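Local coordinates for protein endo-beta-1,2-glucanase (Talaromyces funiculosus, PDB 6IMV) that hydrolyses beta-1,2-glucans internally as an endo-acting glycoside hydrolase, at residues 270-284 with 467-480. Numbering follows the deposited sequence.
Sequences EALWEYKRPQLVSVD and RIEAEYSRVFKNLK. With NAG (2-acetamido-2-deoxy-beta-D-glucopyranose), chain H.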
loop_
_atom_site.group_PDB
_atom_site.type_symbol
_atom_site.label_atom_id
_atom_site.label_comp_id
_atom_site.label_asym_id
_atom_site.label_seq_id
_atom_site.Cartn_x
_atom_site.Cartn_y
_atom_site.Cartn_z
ATOM N N GLU A 270 24.874 -9.065 -6.412
ATOM C CA GLU A 270 24.619 -10.473 -6.712
ATOM C C GLU A 270 24.183 -11.197 -5.429
ATOM O O GLU A 270 23.274 -12.020 -5.462
ATOM C CB GLU A 270 25.844 -11.140 -7.341
ATOM C CG GLU A 270 25.477 -12.309 -8.235
ATOM C CD GLU A 270 24.972 -11.883 -9.605
ATOM O OE1 GLU A 270 25.530 -10.910 -10.165
ATOM O OE2 GLU A 270 24.026 -12.516 -10.118
ATOM N N ALA A 271 24.811 -10.858 -4.298
ATOM C CA ALA A 271 24.480 -11.479 -3.003
ATOM C C ALA A 271 23.041 -11.126 -2.575
ATOM O O ALA A 271 22.367 -11.965 -1.992
ATOM C CB ALA A 271 25.494 -11.085 -1.948
ATOM N N LEU A 272 22.576 -9.901 -2.867
ATOM C CA LEU A 272 21.190 -9.507 -2.570
ATOM C C LEU A 272 20.217 -10.526 -3.182
ATOM O O LEU A 272 19.339 -11.030 -2.505
ATOM C CB LEU A 272 20.897 -8.108 -3.130
ATOM C CG LEU A 272 21.511 -6.923 -2.385
ATOM C CD1 LEU A 272 21.156 -5.620 -3.092
ATOM C CD2 LEU A 272 21.055 -6.879 -0.933
ATOM N N TRP A 273 20.398 -10.817 -4.474
ATOM C CA TRP A 273 19.453 -11.649 -5.215
ATOM C C TRP A 273 19.644 -13.128 -4.870
ATOM O O TRP A 273 18.672 -13.877 -4.795
ATOM C CB TRP A 273 19.541 -11.357 -6.712
ATOM C CG TRP A 273 19.036 -9.976 -6.989
ATOM C CD1 TRP A 273 19.784 -8.866 -7.238
ATOM C CD2 TRP A 273 17.663 -9.547 -6.983
ATOM N NE1 TRP A 273 18.968 -7.775 -7.399
ATOM C CE2 TRP A 273 17.664 -8.160 -7.253
ATOM C CE3 TRP A 273 16.434 -10.199 -6.815
ATOM C CZ2 TRP A 273 16.491 -7.415 -7.336
ATOM C CZ3 TRP A 273 15.270 -9.463 -6.901
ATOM C CH2 TRP A 273 15.302 -8.086 -7.153
ATOM N N GLU A 274 20.887 -13.519 -4.586
ATOM C CA GLU A 274 21.191 -14.884 -4.203
ATOM C C GLU A 274 20.513 -15.206 -2.869
ATOM O O GLU A 274 19.884 -16.241 -2.726
ATOM C CB GLU A 274 22.700 -15.078 -4.100
ATOM C CG GLU A 274 23.097 -16.523 -3.877
ATOM C CD GLU A 274 24.598 -16.748 -3.869
ATOM O OE1 GLU A 274 25.327 -15.885 -4.416
ATOM O OE2 GLU A 274 25.030 -17.778 -3.310
ATOM N N TYR A 275 20.648 -14.300 -1.900
ATOM C CA TYR A 275 20.117 -14.510 -0.573
ATOM C C TYR A 275 18.580 -14.505 -0.608
ATOM O O TYR A 275 17.938 -15.124 0.231
ATOM C CB TYR A 275 20.649 -13.456 0.399
ATOM C CG TYR A 275 20.308 -13.768 1.829
ATOM C CD1 TYR A 275 20.936 -14.817 2.483
ATOM C CD2 TYR A 275 19.331 -13.066 2.510
ATOM C CE1 TYR A 275 20.620 -15.144 3.791
ATOM C CE2 TYR A 275 19.012 -13.369 3.822
ATOM C CZ TYR A 275 19.661 -14.410 4.463
ATOM O OH TYR A 275 19.352 -14.730 5.746
ATOM N N LYS A 276 18.011 -13.787 -1.584
ATOM C CA LYS A 276 16.566 -13.664 -1.760
ATOM C C LYS A 276 15.972 -14.915 -2.419
ATOM O O LYS A 276 14.802 -15.203 -2.217
ATOM C CB LYS A 276 16.239 -12.421 -2.595
ATOM C CG LYS A 276 16.047 -11.140 -1.789
ATOM C CD LYS A 276 16.018 -9.879 -2.632
ATOM C CE LYS A 276 14.896 -9.873 -3.651
ATOM N NZ LYS A 276 13.568 -10.052 -3.025
ATOM N N ARG A 277 16.785 -15.644 -3.195
ATOM C CA ARG A 277 16.302 -16.621 -4.196
ATOM C C ARG A 277 15.444 -17.716 -3.561
ATOM O O ARG A 277 14.421 -18.093 -4.128
ATOM C CB ARG A 277 17.483 -17.230 -4.963
ATOM C CG ARG A 277 17.152 -17.662 -6.389
ATOM C CD ARG A 277 18.374 -17.730 -7.298
ATOM N NE ARG A 277 18.839 -16.395 -7.675
ATOM C CZ ARG A 277 20.112 -16.038 -7.816
ATOM N NH1 ARG A 277 21.074 -16.866 -7.454
ATOM N NH2 ARG A 277 20.409 -14.851 -8.315
ATOM N N PRO A 278 15.820 -18.299 -2.398
ATOM C CA PRO A 278 15.016 -19.364 -1.799
ATOM C C PRO A 278 13.599 -18.941 -1.364
ATOM O O PRO A 278 12.778 -19.805 -1.083
ATOM C CB PRO A 278 15.838 -19.795 -0.566
ATOM C CG PRO A 278 17.253 -19.317 -0.861
ATOM C CD PRO A 278 17.057 -18.030 -1.638
ATOM N N GLN A 279 13.325 -17.632 -1.287
ATOM C CA GLN A 279 12.005 -17.141 -0.855
ATOM C C GLN A 279 11.093 -16.899 -2.071
ATOM O O GLN A 279 9.914 -16.576 -1.892
ATOM C CB GLN A 279 12.158 -15.882 -0.002
ATOM C CG GLN A 279 12.640 -16.153 1.419
ATOM C CD GLN A 279 14.057 -16.665 1.498
ATOM O OE1 GLN A 279 14.304 -17.767 1.968
ATOM N NE2 GLN A 279 15.005 -15.878 1.020
ATOM N N LEU A 280 11.644 -17.025 -3.287
ATOM C CA LEU A 280 10.882 -16.926 -4.538
ATOM C C LEU A 280 10.531 -18.342 -5.007
ATOM O O LEU A 280 11.400 -19.062 -5.481
ATOM C CB LEU A 280 11.715 -16.177 -5.584
ATOM C CG LEU A 280 11.005 -15.857 -6.903
ATOM C CD1 LEU A 280 9.805 -14.954 -6.663
ATOM C CD2 LEU A 280 11.963 -15.231 -7.906
ATOM N N VAL A 281 9.257 -18.721 -4.856
ATOM C CA VAL A 281 8.836 -20.116 -4.940
ATOM C C VAL A 281 7.553 -20.221 -5.777
ATOM O O VAL A 281 6.612 -19.433 -5.625
ATOM C CB VAL A 281 8.643 -20.719 -3.531
ATOM C CG1 VAL A 281 8.121 -22.155 -3.576
ATOM C CG2 VAL A 281 9.923 -20.659 -2.711
ATOM N N SER A 282 7.521 -21.234 -6.644
ATOM C CA SER A 282 6.348 -21.585 -7.443
ATOM C C SER A 282 5.514 -22.615 -6.680
ATOM O O SER A 282 6.047 -23.607 -6.218
ATOM C CB SER A 282 6.768 -22.130 -8.775
ATOM O OG SER A 282 5.655 -22.327 -9.620
ATOM N N VAL A 283 4.210 -22.366 -6.549
ATOM C CA VAL A 283 3.289 -23.356 -6.014
ATOM C C VAL A 283 1.992 -23.285 -6.817
ATOM O O VAL A 283 1.674 -22.257 -7.428
ATOM C CB VAL A 283 3.005 -23.169 -4.510
ATOM C CG1 VAL A 283 4.236 -23.440 -3.673
ATOM C CG2 VAL A 283 2.429 -21.792 -4.189
ATOM N N ASP A 284 1.238 -24.384 -6.778
ATOM C CA ASP A 284 -0.016 -24.474 -7.484
ATOM C C ASP A 284 -1.164 -24.388 -6.472
ATOM O O ASP A 284 -1.239 -25.186 -5.520
ATOM C CB ASP A 284 -0.080 -25.756 -8.317
ATOM C CG ASP A 284 0.777 -25.749 -9.569
ATOM O OD1 ASP A 284 1.348 -24.676 -9.933
ATOM O OD2 ASP A 284 0.872 -26.824 -10.179
ATOM N N ARG A 467 17.426 -8.045 -14.561
ATOM C CA ARG A 467 17.538 -8.736 -13.294
ATOM C C ARG A 467 16.214 -9.426 -12.946
ATOM O O ARG A 467 16.198 -10.588 -12.570
ATOM C CB ARG A 467 17.941 -7.743 -12.196
ATOM C CG ARG A 467 17.875 -8.296 -10.779
ATOM C CD ARG A 467 18.695 -9.557 -10.563
ATOM N NE ARG A 467 20.122 -9.325 -10.716
ATOM C CZ ARG A 467 21.061 -10.221 -10.455
ATOM N NH1 ARG A 467 22.337 -9.873 -10.502
ATOM N NH2 ARG A 467 20.725 -11.455 -10.127
ATOM N N ILE A 468 15.103 -8.693 -13.017
ATOM C CA ILE A 468 13.862 -9.198 -12.417
ATOM C C ILE A 468 13.243 -10.241 -13.367
ATOM O O ILE A 468 12.688 -11.227 -12.911
ATOM C CB ILE A 468 12.914 -8.047 -12.015
ATOM C CG1 ILE A 468 11.952 -8.466 -10.897
ATOM C CG2 ILE A 468 12.161 -7.494 -13.216
ATOM C CD1 ILE A 468 12.618 -9.074 -9.672
ATOM N N GLU A 469 13.437 -10.076 -14.685
ATOM C CA GLU A 469 12.992 -11.091 -15.645
ATOM C C GLU A 469 13.805 -12.373 -15.447
ATOM O O GLU A 469 13.232 -13.461 -15.447
ATOM C CB GLU A 469 13.086 -10.598 -17.086
ATOM C CG GLU A 469 12.455 -11.556 -18.079
ATOM C CD GLU A 469 12.179 -10.951 -19.443
ATOM O OE1 GLU A 469 13.090 -10.287 -19.984
ATOM O OE2 GLU A 469 11.047 -11.137 -19.962
ATOM N N ALA A 470 15.118 -12.236 -15.211
ATOM C CA ALA A 470 15.976 -13.383 -14.948
ATOM C C ALA A 470 15.470 -14.154 -13.726
ATOM O O ALA A 470 15.323 -15.381 -13.787
ATOM C CB ALA A 470 17.419 -12.954 -14.780
ATOM N N GLU A 471 15.211 -13.436 -12.619
ATOM C CA GLU A 471 14.881 -14.089 -11.365
ATOM C C GLU A 471 13.547 -14.830 -11.525
ATOM O O GLU A 471 13.434 -15.994 -11.126
ATOM C CB GLU A 471 14.862 -13.092 -10.201
ATOM C CG GLU A 471 16.223 -12.526 -9.843
ATOM C CD GLU A 471 17.273 -13.534 -9.387
ATOM O OE1 GLU A 471 16.900 -14.573 -8.784
ATOM O OE2 GLU A 471 18.462 -13.293 -9.649
ATOM N N TYR A 472 12.548 -14.160 -12.112
ATOM C CA TYR A 472 11.200 -14.721 -12.222
ATOM C C TYR A 472 11.176 -15.849 -13.268
ATOM O O TYR A 472 10.566 -16.882 -13.014
ATOM C CB TYR A 472 10.161 -13.624 -12.484
ATOM C CG TYR A 472 9.596 -13.024 -11.219
ATOM C CD1 TYR A 472 8.502 -13.594 -10.594
ATOM C CD2 TYR A 472 10.168 -11.909 -10.629
ATOM C CE1 TYR A 472 7.999 -13.086 -9.410
ATOM C CE2 TYR A 472 9.658 -11.374 -9.453
ATOM C CZ TYR A 472 8.568 -11.965 -8.841
ATOM O OH TYR A 472 8.058 -11.452 -7.682
ATOM N N SER A 473 11.876 -15.681 -14.403
ATOM C CA SER A 473 11.825 -16.688 -15.470
ATOM C C SER A 473 12.548 -17.973 -15.040
ATOM O O SER A 473 12.247 -19.041 -15.562
ATOM C CB SER A 473 12.334 -16.158 -16.794
ATOM O OG SER A 473 13.712 -15.846 -16.741
ATOM N N ARG A 474 13.461 -17.881 -14.065
ATOM C CA ARG A 474 14.183 -19.056 -13.565
ATOM C C ARG A 474 13.288 -19.934 -12.679
ATOM O O ARG A 474 13.494 -21.146 -12.610
ATOM C CB ARG A 474 15.438 -18.631 -12.789
ATOM C CG ARG A 474 16.595 -18.233 -13.695
ATOM C CD ARG A 474 17.765 -17.592 -12.983
ATOM N NE ARG A 474 18.481 -18.572 -12.186
ATOM C CZ ARG A 474 19.523 -18.284 -11.409
ATOM N NH1 ARG A 474 20.043 -17.066 -11.416
ATOM N NH2 ARG A 474 20.025 -19.212 -10.618
ATOM N N VAL A 475 12.308 -19.323 -12.003
ATOM C CA VAL A 475 11.469 -20.021 -11.018
ATOM C C VAL A 475 10.125 -20.443 -11.640
ATOM O O VAL A 475 9.622 -21.536 -11.319
ATOM C CB VAL A 475 11.254 -19.143 -9.772
ATOM C CG1 VAL A 475 10.170 -19.699 -8.851
ATOM C CG2 VAL A 475 12.562 -18.942 -9.016
ATOM N N PHE A 476 9.555 -19.588 -12.508
ATOM C CA PHE A 476 8.198 -19.767 -13.022
ATOM C C PHE A 476 8.225 -20.276 -14.470
ATOM O O PHE A 476 8.283 -19.502 -15.424
ATOM C CB PHE A 476 7.410 -18.468 -12.850
ATOM C CG PHE A 476 7.228 -18.093 -11.403
ATOM C CD1 PHE A 476 6.257 -18.709 -10.629
ATOM C CD2 PHE A 476 8.067 -17.167 -10.799
ATOM C CE1 PHE A 476 6.108 -18.386 -9.289
ATOM C CE2 PHE A 476 7.927 -16.847 -9.457
ATOM C CZ PHE A 476 6.944 -17.457 -8.702
ATOM N N LYS A 477 8.170 -21.605 -14.600
ATOM C CA LYS A 477 8.133 -22.329 -15.876
ATOM C C LYS A 477 6.839 -23.150 -15.949
ATOM O O LYS A 477 6.284 -23.561 -14.927
ATOM C CB LYS A 477 9.360 -23.237 -15.965
ATOM C CG LYS A 477 10.677 -22.527 -15.697
ATOM C CD LYS A 477 11.849 -23.440 -15.467
ATOM C CE LYS A 477 12.018 -23.840 -14.019
ATOM N NZ LYS A 477 13.291 -24.567 -13.817
ATOM N N ASN A 478 6.351 -23.390 -17.166
ATOM C CA ASN A 478 5.209 -24.285 -17.398
ATOM C C ASN A 478 4.048 -23.905 -16.464
ATOM O O ASN A 478 3.524 -24.765 -15.745
ATOM C CB ASN A 478 5.610 -25.750 -17.202
ATOM C CG ASN A 478 6.940 -26.084 -17.846
ATOM O OD1 ASN A 478 7.063 -26.059 -19.067
ATOM N ND2 ASN A 478 7.943 -26.392 -17.038
ATOM N N LEU A 479 3.661 -22.622 -16.478
ATOM C CA LEU A 479 2.522 -22.124 -15.689
ATOM C C LEU A 479 1.306 -22.999 -15.984
ATOM O O LEU A 479 1.082 -23.356 -17.127
ATOM C CB LEU A 479 2.198 -20.674 -16.063
ATOM C CG LEU A 479 3.261 -19.629 -15.737
ATOM C CD1 LEU A 479 2.692 -18.233 -15.897
ATOM C CD2 LEU A 479 3.821 -19.816 -14.341
ATOM N N LYS A 480 0.534 -23.314 -14.947
ATOM C CA LYS A 480 -0.785 -23.905 -15.097
ATOM C C LYS A 480 -1.840 -22.862 -14.725
ATOM O O LYS A 480 -1.568 -21.930 -13.945
ATOM C CB LYS A 480 -0.939 -25.152 -14.215
ATOM C CG LYS A 480 0.083 -26.245 -14.489
ATOM C CD LYS A 480 0.013 -27.415 -13.545
ATOM C CE LYS A 480 1.340 -28.144 -13.416
ATOM N NZ LYS A 480 2.220 -27.489 -12.409
HETATM C C1 NAG H . 8.856 -20.448 4.774
HETATM C C2 NAG H . 9.071 -21.936 4.504
HETATM C C3 NAG H . 10.414 -22.330 5.102
HETATM C C4 NAG H . 11.505 -21.510 4.422
HETATM C C5 NAG H . 11.277 -20.040 4.800
HETATM C C6 NAG H . 12.314 -19.091 4.209
HETATM C C7 NAG H . 7.030 -23.310 4.402
HETATM C C8 NAG H . 6.014 -24.053 5.198
HETATM N N2 NAG H . 8.018 -22.745 5.090
HETATM O O3 NAG H . 10.626 -23.713 4.875
HETATM O O4 NAG H . 12.804 -22.011 4.764
HETATM O O5 NAG H . 9.980 -19.671 4.310
HETATM O O6 NAG H . 12.494 -19.371 2.811
HETATM O O7 NAG H . 6.931 -23.217 3.197
HETATM O O HOH W 1 16.112 -13.866 -6.032
HETATM O O HOH W 2 6.409 -22.698 -12.120
#
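The guanidinium of Arg-467 is layered over the indole of Trp-273, a cation-pi stack with planes 7° apart, where helix segments 270-276 and 467-475, running the same way at 24°, pack through a salt-bridge network. The bend at chi2 (56°) brings Arg-467 CD over the five-membered ring of Trp-273, 3.5 Å from its centroid, and a second bend at chi3 lays the guanidinium over CD1. The ring's NE1 is hydrogen-bonded to Gln-259 OE1 of helix 252-261. At the guanidinium edge, Arg-467 NH1 reaches Glu-270 OE2 at 3.2 Å from above the carboxylate plane, while NH2 meets Glu-471 OE2 within its own helix. Arg-277 grips Glu-471 side-on and nearly coplanar, NE to OE1 and NH2 to Glu-471 OE2 at 2.8 Å, both on syn lone pairs. Replacing Arg-467 by an alanine is likely to uncover this indole face and leave Glu-270 without its mate across the helices. Farther along, Leu-280 sends CD1 to the edge of the Phe-476 ring and to Tyr-472 CE1, while CD2 packs against Val-475. Beyond this apolar patch, on strand 282-287, Asp-284 OD1 is held by Thr-294 OG1, and Lys-480 NZ forms a salt bridge to Asp-284 OD2 at 2.7 Å, on its syn lone pair.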